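Local coordinates for FrnE protein (Deinococcus radiodurans, PDB 5CO3) that probably acts as a cytoplasmic thiol-disulfide oxidoreductase of the DsbA-like FrnE class, with a thioredoxin-type fold enlarged by helices, at residues 26-31 with 91-97. Sequence-based numbering, arbitrary orientation.
Sequences YIGKRR and TAAQEGL
Leu-97 is the bump of this contact, and its hollow is the corner where the Tyr-26 ring meets the Arg-30 guanidinium. Its CD2 sits over the ring centre in a CH-pi contact, 3.5 Å from the Tyr-26 centroid, and meets one face of the guanidinium at 3.4 Å from Arg-30 CZ. Beside it, Ile-27 reaches along Ala-92, with CG1 4.0 Å from Ala-92 CB. Arg-30 bends at CG-CD (chi2 -69°), which curls its head round the turn ending helix 78-93: NH1 donates to Glu-95 O at 3.0 Å, close to the guanidinium plane, and weakly to Gly-96 O. These carbonyls lie where a Schellman motif closes the helix, with Gly-96 at positive phi, Gly-96 N bonded back to Ala-93 O and Leu-97 N to Ala-92 O, which also accepts from Glu-95 N. Glu-95, also bent, slides its CB past Arg-30 CB and carries its carboxylate to Arg-31. There Arg-31 NE donates to Glu-95 OE2 at 3.1 Å, a nearly straight hydrogen bond (165° at the hydrogen) within a salt bridge, from above the carboxylate plane. One water ties Arg-31 NH2, Glu-95 OE2 and Thr-91 O together, while Thr-91 CG2 packs against NH2. A methionine in place of Arg-31 would probably leave the Glu-95 carboxylate without its countercharge and the water short of one donor. The principle, a helix flank receiving the capped end of another helix, here joins helix 23-38, which starts within the CxxC motif, to helix 78-93; helix 125-137 lies against Tyr-26, its Glu-130 taking both Tyr-26 OH and Arg-30 NH2.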
ATOM      1  N   TYR A  26       0.067  -4.740   4.829  1.00 22.84           N
ATOM      2  CA  TYR A  26       0.570  -4.141   6.053  1.00 24.26           C
ATOM      3  C   TYR A  26       1.947  -4.746   6.363  1.00 24.12           C
ATOM      4  O   TYR A  26       2.902  -4.024   6.658  1.00 21.85           O
ATOM      5  CB  TYR A  26      -0.407  -4.366   7.203  1.00 21.16           C
ATOM      6  CG  TYR A  26      -0.404  -3.308   8.271  1.00 21.46           C
ATOM      7  CD1 TYR A  26       0.567  -2.297   8.312  1.00 21.90           C
ATOM      8  CD2 TYR A  26      -1.397  -3.305   9.248  1.00 21.90           C
ATOM      9  CE1 TYR A  26       0.554  -1.334   9.315  1.00 21.69           C
ATOM     10  CE2 TYR A  26      -1.417  -2.353  10.240  1.00 22.13           C
ATOM     11  CZ  TYR A  26      -0.457  -1.378  10.277  1.00 21.82           C
ATOM     12  OH  TYR A  26      -0.494  -0.439  11.275  1.00 23.80           O
ATOM     13  N   ILE A  27       2.034  -6.071   6.273  1.00 22.60           N
ATOM     14  CA  ILE A  27       3.314  -6.773   6.413  1.00 24.80           C
ATOM     15  C   ILE A  27       4.360  -6.206   5.449  1.00 25.25           C
ATOM     16  O   ILE A  27       5.501  -5.929   5.847  1.00 26.06           O
ATOM     17  CB  ILE A  27       3.143  -8.282   6.181  1.00 21.96           C
ATOM     18  CG1 ILE A  27       2.436  -8.897   7.393  1.00 27.52           C
ATOM     19  CG2 ILE A  27       4.513  -8.973   5.922  1.00 25.39           C
ATOM     20  CD1 ILE A  27       1.747 -10.249   7.127  1.00 29.02           C
ATOM     21  N   GLY A  28       3.957  -6.003   4.194  1.00 24.13           N
ATOM     22  CA  GLY A  28       4.862  -5.476   3.185  1.00 26.22           C
ATOM     23  C   GLY A  28       5.292  -4.048   3.452  1.00 25.02           C
ATOM     24  O   GLY A  28       6.418  -3.644   3.123  1.00 26.58           O
ATOM     25  N   LYS A  29       4.386  -3.266   4.035  1.00 24.99           N
ATOM     26  CA  LYS A  29       4.707  -1.893   4.386  1.00 24.55           C
ATOM     27  C   LYS A  29       5.800  -1.882   5.455  1.00 23.39           C
ATOM     28  O   LYS A  29       6.750  -1.090   5.373  1.00 24.73           O
ATOM     29  CB  LYS A  29       3.461  -1.148   4.868  1.00 22.91           C
ATOM     30  CG  LYS A  29       3.668   0.340   5.193  1.00 23.90           C
ATOM     31  CD  LYS A  29       2.329   1.009   5.565  1.00 23.32           C
ATOM     32  CE  LYS A  29       2.426   2.525   5.571  1.00 24.04           C
ATOM     33  NZ  LYS A  29       3.273   3.032   6.692  1.00 27.14           N
ATOM     34  N   ARG A  30       5.676  -2.761   6.444  1.00 23.30           N
ATOM     35  CA  ARG A  30       6.703  -2.857   7.488  0.53 24.36           C
ATOM     36  C   ARG A  30       8.041  -3.331   6.917  1.00 26.73           C
ATOM     37  O   ARG A  30       9.107  -2.792   7.256  1.00 26.38           O
ATOM     38  CB  ARG A  30       6.255  -3.792   8.616  0.53 22.34           C
ATOM     39  CG  ARG A  30       5.190  -3.180   9.546  0.53 24.18           C
ATOM     40  CD  ARG A  30       5.779  -2.042  10.388  0.53 26.05           C
ATOM     41  NE  ARG A  30       4.718  -1.177  10.894  0.53 24.38           N
ATOM     42  CZ  ARG A  30       4.138  -1.313  12.084  0.53 26.26           C
ATOM     43  NH1 ARG A  30       4.531  -2.265  12.916  0.53 30.14           N
ATOM     44  NH2 ARG A  30       3.161  -0.491  12.447  0.53 21.71           N
ATOM     45  N   ARG A  31       7.999  -4.333   6.046  1.00 25.01           N
ATOM     46  CA  ARG A  31       9.249  -4.858   5.480  1.00 23.78           C
ATOM     47  C   ARG A  31       9.923  -3.823   4.598  1.00 25.15           C
ATOM     48  O   ARG A  31      11.151  -3.707   4.616  1.00 27.10           O
ATOM     49  CB  ARG A  31       8.992  -6.147   4.697  1.00 29.46           C
ATOM     50  CG  ARG A  31       8.530  -7.281   5.603  1.00 26.77           C
ATOM     51  CD  ARG A  31       8.282  -8.565   4.861  1.00 33.98           C
ATOM     52  NE  ARG A  31       7.945  -9.635   5.792  1.00 33.46           N
ATOM     53  CZ  ARG A  31       7.727 -10.895   5.429  1.00 37.98           C
ATOM     54  NH1 ARG A  31       7.814 -11.242   4.154  1.00 46.60           N
ATOM     55  NH2 ARG A  31       7.428 -11.807   6.340  1.00 37.05           N
ATOM     56  N   THR A  91       3.050 -14.078  11.201  1.00 28.53           N
ATOM     57  CA  THR A  91       3.995 -13.355  10.352  1.00 27.62           C
ATOM     58  C   THR A  91       3.961 -11.857  10.682  1.00 26.46           C
ATOM     59  O   THR A  91       5.011 -11.203  10.832  1.00 26.06           O
ATOM     60  CB  THR A  91       3.690 -13.595   8.851  1.00 28.01           C
ATOM     61  OG1 THR A  91       3.792 -14.994   8.567  1.00 29.90           O
ATOM     62  CG2 THR A  91       4.698 -12.853   7.983  1.00 27.91           C
ATOM     63  N   ALA A  92       2.762 -11.323  10.857  1.00 24.80           N
ATOM     64  CA  ALA A  92       2.617  -9.909  11.166  1.00 25.00           C
ATOM     65  C   ALA A  92       3.216  -9.564  12.534  1.00 25.58           C
ATOM     66  O   ALA A  92       3.746  -8.463  12.727  1.00 25.46           O
ATOM     67  CB  ALA A  92       1.128  -9.502  11.103  1.00 23.14           C
ATOM     68  N   ALA A  93       3.153 -10.495  13.485  1.00 23.57           N
ATOM     69  CA  ALA A  93       3.641 -10.195  14.823  1.00 28.93           C
ATOM     70  C   ALA A  93       5.131  -9.904  14.774  1.00 24.46           C
ATOM     71  O   ALA A  93       5.642  -9.100  15.556  1.00 27.52           O
ATOM     72  CB  ALA A  93       3.350 -11.350  15.789  1.00 30.39           C
ATOM     73  N   GLN A  94       5.824 -10.550  13.838  1.00 28.93           N
ATOM     74  CA  GLN A  94       7.268 -10.354  13.681  1.00 31.50           C
ATOM     75  C   GLN A  94       7.601  -8.972  13.108  1.00 33.86           C
ATOM     76  O   GLN A  94       8.736  -8.511  13.206  1.00 32.26           O
ATOM     77  CB  GLN A  94       7.861 -11.445  12.787  1.00 29.27           C
ATOM     78  CG  GLN A  94       7.804 -12.830  13.399  1.00 34.35           C
ATOM     79  CD  GLN A  94       8.525 -12.907  14.731  1.00 39.91           C
ATOM     80  OE1 GLN A  94       7.890 -13.015  15.779  1.00 48.15           O
ATOM     81  NE2 GLN A  94       9.859 -12.865  14.698  1.00 42.25           N
ATOM     82  N   GLU A  95       6.604  -8.315  12.523  1.00 29.67           N
ATOM     83  CA  GLU A  95       6.749  -6.950  12.028  1.00 30.06           C
ATOM     84  C   GLU A  95       6.260  -5.934  13.049  1.00 28.30           C
ATOM     85  O   GLU A  95       6.188  -4.744  12.757  1.00 33.84           O
ATOM     86  CB  GLU A  95       5.966  -6.756  10.725  1.00 28.43           C
ATOM     87  CG  GLU A  95       6.278  -7.762   9.651  1.00 28.52           C
ATOM     88  CD  GLU A  95       7.719  -7.692   9.169  1.00 29.52           C
ATOM     89  OE1 GLU A  95       8.340  -6.608   9.269  1.00 30.81           O
ATOM     90  OE2 GLU A  95       8.221  -8.729   8.695  1.00 31.76           O
ATOM     91  N   GLY A  96       5.894  -6.413  14.232  1.00 25.32           N
ATOM     92  CA  GLY A  96       5.332  -5.555  15.261  1.00 23.77           C
ATOM     93  C   GLY A  96       3.860  -5.216  15.049  1.00 29.40           C
ATOM     94  O   GLY A  96       3.402  -4.181  15.527  1.00 31.36           O
ATOM     95  N   LEU A  97       3.133  -6.074  14.324  1.00 23.41           N
ATOM     96  CA  LEU A  97       1.712  -5.879  14.059  1.00 24.64           C
ATOM     97  C   LEU A  97       0.885  -6.888  14.841  1.00 27.54           C
ATOM     98  O   LEU A  97       1.135  -8.086  14.758  1.00 26.05           O
ATOM     99  CB  LEU A  97       1.402  -6.024  12.564  1.00 24.41           C
ATOM    100  CG  LEU A  97       2.165  -5.101  11.612  1.00 23.88           C
ATOM    101  CD1 LEU A  97       1.991  -5.560  10.173  1.00 23.75           C
ATOM    102  CD2 LEU A  97       1.696  -3.648  11.777  1.00 25.33           C
TER
HETATM  103  O   HOH W   1       7.404 -11.126   9.220  1.00 31.42           O